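Long-range contacts in protein (endonuclease) (Salmonella typhimurium, PDB 1BYR), which belongs to the PLD-like family and is named an endonuclease, with a mixed beta sheet flanked by helices: residues 25-30 and 99-104; 29-34 and 53-58. All blocks are in the same frame, centred on the assembly; numbering follows the deposited sequence.

Interaction 1: residues 25-30 and 99-104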
loop_
_atom_site.group_PDB
_atom_site.type_symbol
_atom_site.label_atom_id
_atom_site.label_comp_id
_atom_site.label_asym_id
_atom_site.label_seq_id
_atom_site.Cartn_x
_atom_site.Cartn_y
_atom_site.Cartn_z
ATOM N N SER A 25 -18.193 5.159 -6.779
ATOM C CA SER A 25 -18.862 4.009 -7.395
ATOM C C SER A 25 -19.727 3.190 -6.447
ATOM O O SER A 25 -20.563 2.408 -6.892
ATOM C CB SER A 25 -17.830 3.071 -8.021
ATOM O OG SER A 25 -17.400 2.090 -7.077
ATOM N N ALA A 26 -19.513 3.350 -5.150
ATOM C CA ALA A 26 -20.258 2.578 -4.161
ATOM C C ALA A 26 -21.768 2.799 -4.227
ATOM O O ALA A 26 -22.260 3.933 -4.137
ATOM C CB ALA A 26 -19.756 2.892 -2.760
ATOM N N LYS A 27 -22.497 1.698 -4.382
ATOM C CA LYS A 27 -23.958 1.748 -4.442
ATOM C C LYS A 27 -24.576 1.189 -3.165
ATOM O O LYS A 27 -25.704 1.514 -2.832
ATOM C CB LYS A 27 -24.478 0.943 -5.637
ATOM C CG LYS A 27 -23.810 1.270 -6.968
ATOM C CD LYS A 27 -24.184 2.654 -7.464
ATOM C CE LYS A 27 -23.867 2.812 -8.958
ATOM N NZ LYS A 27 -22.443 2.507 -9.323
ATOM N N THR A 28 -23.825 0.357 -2.447
ATOM C CA THR A 28 -24.343 -0.235 -1.230
ATOM C C THR A 28 -23.450 -0.139 0.005
ATOM O O THR A 28 -23.928 0.170 1.094
ATOM C CB THR A 28 -24.698 -1.710 -1.456
ATOM O OG1 THR A 28 -23.510 -2.431 -1.801
ATOM C CG2 THR A 28 -25.708 -1.855 -2.589
ATOM N N SER A 29 -22.155 -0.406 -0.131
ATOM C CA SER A 29 -21.287 -0.335 1.049
ATOM C C SER A 29 -19.847 0.087 0.838
ATOM O O SER A 29 -19.291 -0.011 -0.254
ATOM C CB SER A 29 -21.289 -1.680 1.793
ATOM O OG SER A 29 -20.806 -2.723 0.957
ATOM N N ILE A 30 -19.257 0.568 1.926
ATOM C CA ILE A 30 -17.881 0.996 1.956
ATOM C C ILE A 30 -17.350 0.636 3.333
ATOM O O ILE A 30 -17.932 1.015 4.346
ATOM C CB ILE A 30 -17.759 2.520 1.773
ATOM C CG1 ILE A 30 -18.060 2.900 0.329
ATOM C CG2 ILE A 30 -16.347 2.982 2.136
ATOM C CD1 ILE A 30 -17.710 4.341 0.007
ATOM N N ILE A 99 -12.911 -1.016 0.823
ATOM C CA ILE A 99 -13.639 -2.159 0.291
ATOM C C ILE A 99 -15.018 -1.635 -0.126
ATOM O O ILE A 99 -15.790 -1.164 0.707
ATOM C CB ILE A 99 -13.818 -3.262 1.357
ATOM C CG1 ILE A 99 -12.460 -3.668 1.938
ATOM C CG2 ILE A 99 -14.493 -4.474 0.740
ATOM C CD1 ILE A 99 -12.556 -4.291 3.316
ATOM N N VAL A 100 -15.324 -1.724 -1.418
ATOM C CA VAL A 100 -16.586 -1.218 -1.959
ATOM C C VAL A 100 -17.589 -2.285 -2.420
ATOM O O VAL A 100 -17.252 -3.214 -3.180
ATOM C CB VAL A 100 -16.285 -0.261 -3.139
ATOM C CG1 VAL A 100 -17.575 0.342 -3.700
ATOM C CG2 VAL A 100 -15.347 0.835 -2.662
ATOM N N ASP A 101 -18.819 -2.172 -1.925
ATOM C CA ASP A 101 -19.894 -3.072 -2.303
ATOM C C ASP A 101 -19.571 -4.565 -2.152
ATOM O O ASP A 101 -20.037 -5.395 -2.932
ATOM C CB ASP A 101 -20.335 -2.754 -3.739
ATOM C CG ASP A 101 -20.982 -1.370 -3.855
ATOM O OD1 ASP A 101 -21.345 -0.803 -2.805
ATOM O OD2 ASP A 101 -21.116 -0.844 -4.975
ATOM N N ASN A 102 -18.776 -4.897 -1.142
ATOM C CA ASN A 102 -18.422 -6.280 -0.858
ATOM C C ASN A 102 -17.765 -7.070 -1.993
ATOM O O ASN A 102 -17.660 -8.287 -1.915
ATOM C CB ASN A 102 -19.664 -7.029 -0.369
ATOM C CG ASN A 102 -19.324 -8.354 0.290
ATOM O OD1 ASN A 102 -18.946 -8.406 1.463
ATOM N ND2 ASN A 102 -19.465 -9.436 -0.464
ATOM N N VAL A 103 -17.327 -6.395 -3.045
ATOM C CA VAL A 103 -16.688 -7.092 -4.158
ATOM C C VAL A 103 -15.501 -6.356 -4.753
ATOM O O VAL A 103 -14.796 -6.903 -5.589
ATOM C CB VAL A 103 -17.673 -7.372 -5.307
ATOM C CG1 VAL A 103 -18.952 -7.984 -4.775
ATOM C CG2 VAL A 103 -17.953 -6.091 -6.051
ATOM N N THR A 104 -15.288 -5.112 -4.342
ATOM C CA THR A 104 -14.182 -4.328 -4.881
ATOM C C THR A 104 -13.234 -3.863 -3.787
ATOM O O THR A 104 -13.664 -3.526 -2.683
ATOM C CB THR A 104 -14.718 -3.122 -5.677
ATOM O OG1 THR A 104 -15.201 -3.594 -6.946
ATOM C CG2 THR A 104 -13.634 -2.078 -5.902
HETATM O O HOH W 1 -18.537 -0.307 -6.908
HETATM O O HOH W 2 -17.862 -3.124 1.111
#
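The carboxylate of Asp101 plugs the turn that leads into strand 29-34, gripped by three successive backbone N-H groups. Ser29 N meets OD1 of Asp101 at 2.8 Å, nearly in line with the C-O bond, while Thr28 N reaches the same OD1 from above the carboxylate plane, also at 2.8 Å. The other oxygen, OD2, offers its syn lone pair to Lys27 N, in an almost straight bond (169°). Aspartate suits this place: it is short enough to lie against the turn, and its charge is probably steadied by the converging N-H dipoles. With CG beside its own backbone N (chi1 -66°), Asp101 directs its carboxylate into the turn. Its backbone N-H separately bonds Ser29 O at 2.8 Å, continuing the strand pairing.

Packing is tightest just inside, where Val100 CG1 presses against Ala26 CB at 3.5 Å; the small alanine lets the branched valine come this close. Round the margins the contact is looser and partly water-mediated. One water links Ser25 OG, which also bonds Ala22, to Asp101 OD2 at a long 3.3 Å; in a separate place, another joins Ser29 OG, Ile99 O and Asn102 N.

Ile30 and Val100 form an antiparallel non-hydrogen-bonded pair, and beyond them Val103 and Thr104 both face Val100, the classic beta bulge that follows a tight turn between strands 97-100 and 104-108.

Interaction 2: residues 29-34 and 53-58; sequences SIRMMA and GVDVKI
The guanidinium of Arg31 lies with one face on the aliphatic chain of Lys57, whose CD sits 3.8 Å above the plane, over its centre. At the guanidinium edge is Asp55: Arg31 NH2 gives a salt bridge of 2.9 Å to OD2 of Asp55, staying in its own plane but meeting the carboxylate from above, the two planes being 67° apart. A weaker bond joins NH1 to Asp55 OD1. NH1 also donates to Ile30 O at 3.1 Å, so the group is tied to both side chain and backbone. A bend at chi2 (-56°) turns the arginine back along the strands to reach Asp55. The long, extended Lys57 suits its place because its methylenes support the guanidinium while its amine continues outward. The two cations are 4.2 Å apart between Arg31 NH2 and Lys57 NZ; a water bonded to NZ also touches NH2, weakly, and Asp55 probably eases their repulsion.

Behind this polar surface, the backbones run parallel and in regular register. Ile30 N donates to Asp55 O, Lys57 N to Ile30 O, and Met32 N to Lys57 O, the last at 3.0 Å and 170°. On the opposite face, branched and flexible apolar residues pair off: Ile30 CG2 lies 4.0 Å from Val56 CG1, and Met32 CB rests against Ile58 CG2. Val54 CG1 extends this apolar row to Ile30 CG1 at 3.9 Å.

Strands 29-34 and 55-61 form a beta-alpha-beta crossover. Its connecting helix, 40-51, ends in a Schellman motif at Gly53 and covers the Ile30, Met32 and Ile58 face through Ala49, Ile42 and Leu46. Helix 131-146 lies over the Arg31 face, where Trp141 makes a cation-pi contact with the arginine; strand 97-100 flanks strand 29-34 on its other edge.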
loop_
_atom_site.group_PDB
_atom_site.type_symbol
_atom_site.label_atom_id
_atom_site.label_comp_id
_atom_site.label_asym_id
_atom_site.label_seq_id
_atom_site.Cartn_x
_atom_site.Cartn_y
_atom_site.Cartn_z
ATOM N N SER A 29 -22.155 -0.406 -0.131
ATOM C CA SER A 29 -21.287 -0.335 1.049
ATOM C C SER A 29 -19.847 0.087 0.838
ATOM O O SER A 29 -19.291 -0.011 -0.254
ATOM C CB SER A 29 -21.289 -1.680 1.793
ATOM O OG SER A 29 -20.806 -2.723 0.957
ATOM N N ILE A 30 -19.257 0.568 1.926
ATOM C CA ILE A 30 -17.881 0.996 1.956
ATOM C C ILE A 30 -17.350 0.636 3.333
ATOM O O ILE A 30 -17.932 1.015 4.346
ATOM C CB ILE A 30 -17.759 2.520 1.773
ATOM C CG1 ILE A 30 -18.060 2.900 0.329
ATOM C CG2 ILE A 30 -16.347 2.982 2.136
ATOM C CD1 ILE A 30 -17.710 4.341 0.007
ATOM N N ARG A 31 -16.261 -0.127 3.368
ATOM C CA ARG A 31 -15.624 -0.514 4.626
ATOM C C ARG A 31 -14.204 -0.017 4.437
ATOM O O ARG A 31 -13.470 -0.566 3.633
ATOM C CB ARG A 31 -15.638 -2.039 4.792
ATOM C CG ARG A 31 -17.010 -2.622 5.147
ATOM C CD ARG A 31 -17.581 -1.980 6.400
ATOM N NE ARG A 31 -18.902 -2.504 6.737
ATOM C CZ ARG A 31 -20.045 -1.862 6.515
ATOM N NH1 ARG A 31 -20.047 -0.659 5.949
ATOM N NH2 ARG A 31 -21.193 -2.425 6.871
ATOM N N MET A 32 -13.839 1.040 5.155
ATOM C CA MET A 32 -12.522 1.655 5.021
ATOM C C MET A 32 -11.576 1.518 6.218
ATOM O O MET A 32 -12.003 1.550 7.376
ATOM C CB MET A 32 -12.710 3.141 4.697
ATOM C CG MET A 32 -11.435 3.926 4.442
ATOM S SD MET A 32 -11.905 5.622 4.087
ATOM C CE MET A 32 -10.514 6.285 3.340
ATOM N N MET A 33 -10.283 1.369 5.912
ATOM C CA MET A 33 -9.221 1.255 6.909
ATOM C C MET A 33 -8.236 2.346 6.529
ATOM O O MET A 33 -7.885 2.486 5.354
ATOM C CB MET A 33 -8.481 -0.098 6.805
ATOM C CG MET A 33 -9.336 -1.363 6.952
ATOM S SD MET A 33 -8.346 -2.897 6.912
ATOM C CE MET A 33 -7.827 -3.052 8.605
ATOM N N ALA A 34 -7.774 3.125 7.503
ATOM C CA ALA A 34 -6.827 4.169 7.192
ATOM C C ALA A 34 -5.820 4.401 8.297
ATOM O O ALA A 34 -6.087 4.125 9.458
ATOM C CB ALA A 34 -7.569 5.460 6.916
ATOM N N GLY A 53 -27.000 7.028 0.390
ATOM C CA GLY A 53 -27.596 5.865 1.023
ATOM C C GLY A 53 -26.597 4.739 1.273
ATOM O O GLY A 53 -26.941 3.704 1.851
ATOM N N VAL A 54 -25.346 4.932 0.861
ATOM C CA VAL A 54 -24.331 3.897 1.046
ATOM C C VAL A 54 -23.990 3.648 2.513
ATOM O O VAL A 54 -23.840 4.587 3.297
ATOM C CB VAL A 54 -23.034 4.250 0.290
ATOM C CG1 VAL A 54 -21.937 3.242 0.635
ATOM C CG2 VAL A 54 -23.299 4.270 -1.216
ATOM N N ASP A 55 -23.870 2.372 2.868
ATOM C CA ASP A 55 -23.536 1.964 4.230
ATOM C C ASP A 55 -22.019 2.092 4.405
ATOM O O ASP A 55 -21.255 1.209 4.003
ATOM C CB ASP A 55 -24.001 0.516 4.455
ATOM C CG ASP A 55 -23.542 -0.066 5.783
ATOM O OD1 ASP A 55 -22.986 0.676 6.618
ATOM O OD2 ASP A 55 -23.739 -1.278 5.997
ATOM N N VAL A 56 -21.594 3.219 4.974
ATOM C CA VAL A 56 -20.175 3.503 5.201
ATOM C C VAL A 56 -19.710 3.338 6.657
ATOM O O VAL A 56 -20.301 3.901 7.583
ATOM C CB VAL A 56 -19.834 4.962 4.745
ATOM C CG1 VAL A 56 -18.321 5.199 4.810
ATOM C CG2 VAL A 56 -20.358 5.213 3.318
ATOM N N LYS A 57 -18.654 2.545 6.859
ATOM C CA LYS A 57 -18.077 2.350 8.192
ATOM C C LYS A 57 -16.550 2.448 8.060
ATOM O O LYS A 57 -15.947 1.898 7.125
ATOM C CB LYS A 57 -18.502 0.997 8.773
ATOM C CG LYS A 57 -19.980 0.948 9.163
ATOM C CD LYS A 57 -20.299 -0.271 10.001
ATOM C CE LYS A 57 -21.801 -0.498 10.119
ATOM N NZ LYS A 57 -22.130 -1.751 10.880
ATOM N N ILE A 58 -15.921 3.152 8.999
ATOM C CA ILE A 58 -14.483 3.382 8.948
ATOM C C ILE A 58 -13.713 3.132 10.247
ATOM O O ILE A 58 -14.161 3.506 11.328
ATOM C CB ILE A 58 -14.236 4.850 8.516
ATOM C CG1 ILE A 58 -15.128 5.179 7.324
ATOM C CG2 ILE A 58 -12.762 5.089 8.194
ATOM C CD1 ILE A 58 -15.101 6.640 6.914
HETATM O O HOH W 3 -22.018 -4.402 9.464
#

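Strand 29-34 is the shared element: interaction 1 pairs its beginning with strand 97-100 along one edge, and interaction 2 pairs it with strand 55-61 along the other, so Ser29 and Ile30 serve both. The centres lie about 8 Å apart within one mixed sheet. Direct links join them, since Thr28 O lies 2.8 Å from Asp55 N and Ile99 O 2.9 Å from Arg31 N, both probable hydrogen bonds. Along the chain, 25-34 comes first, 53-58 follows after helix 40-51, and segment 99-104 is last. Strand 29-34 is thus where the sheet of this PLD-like domain changes from antiparallel pairing, with 97-100, to parallel pairing, with 55-61.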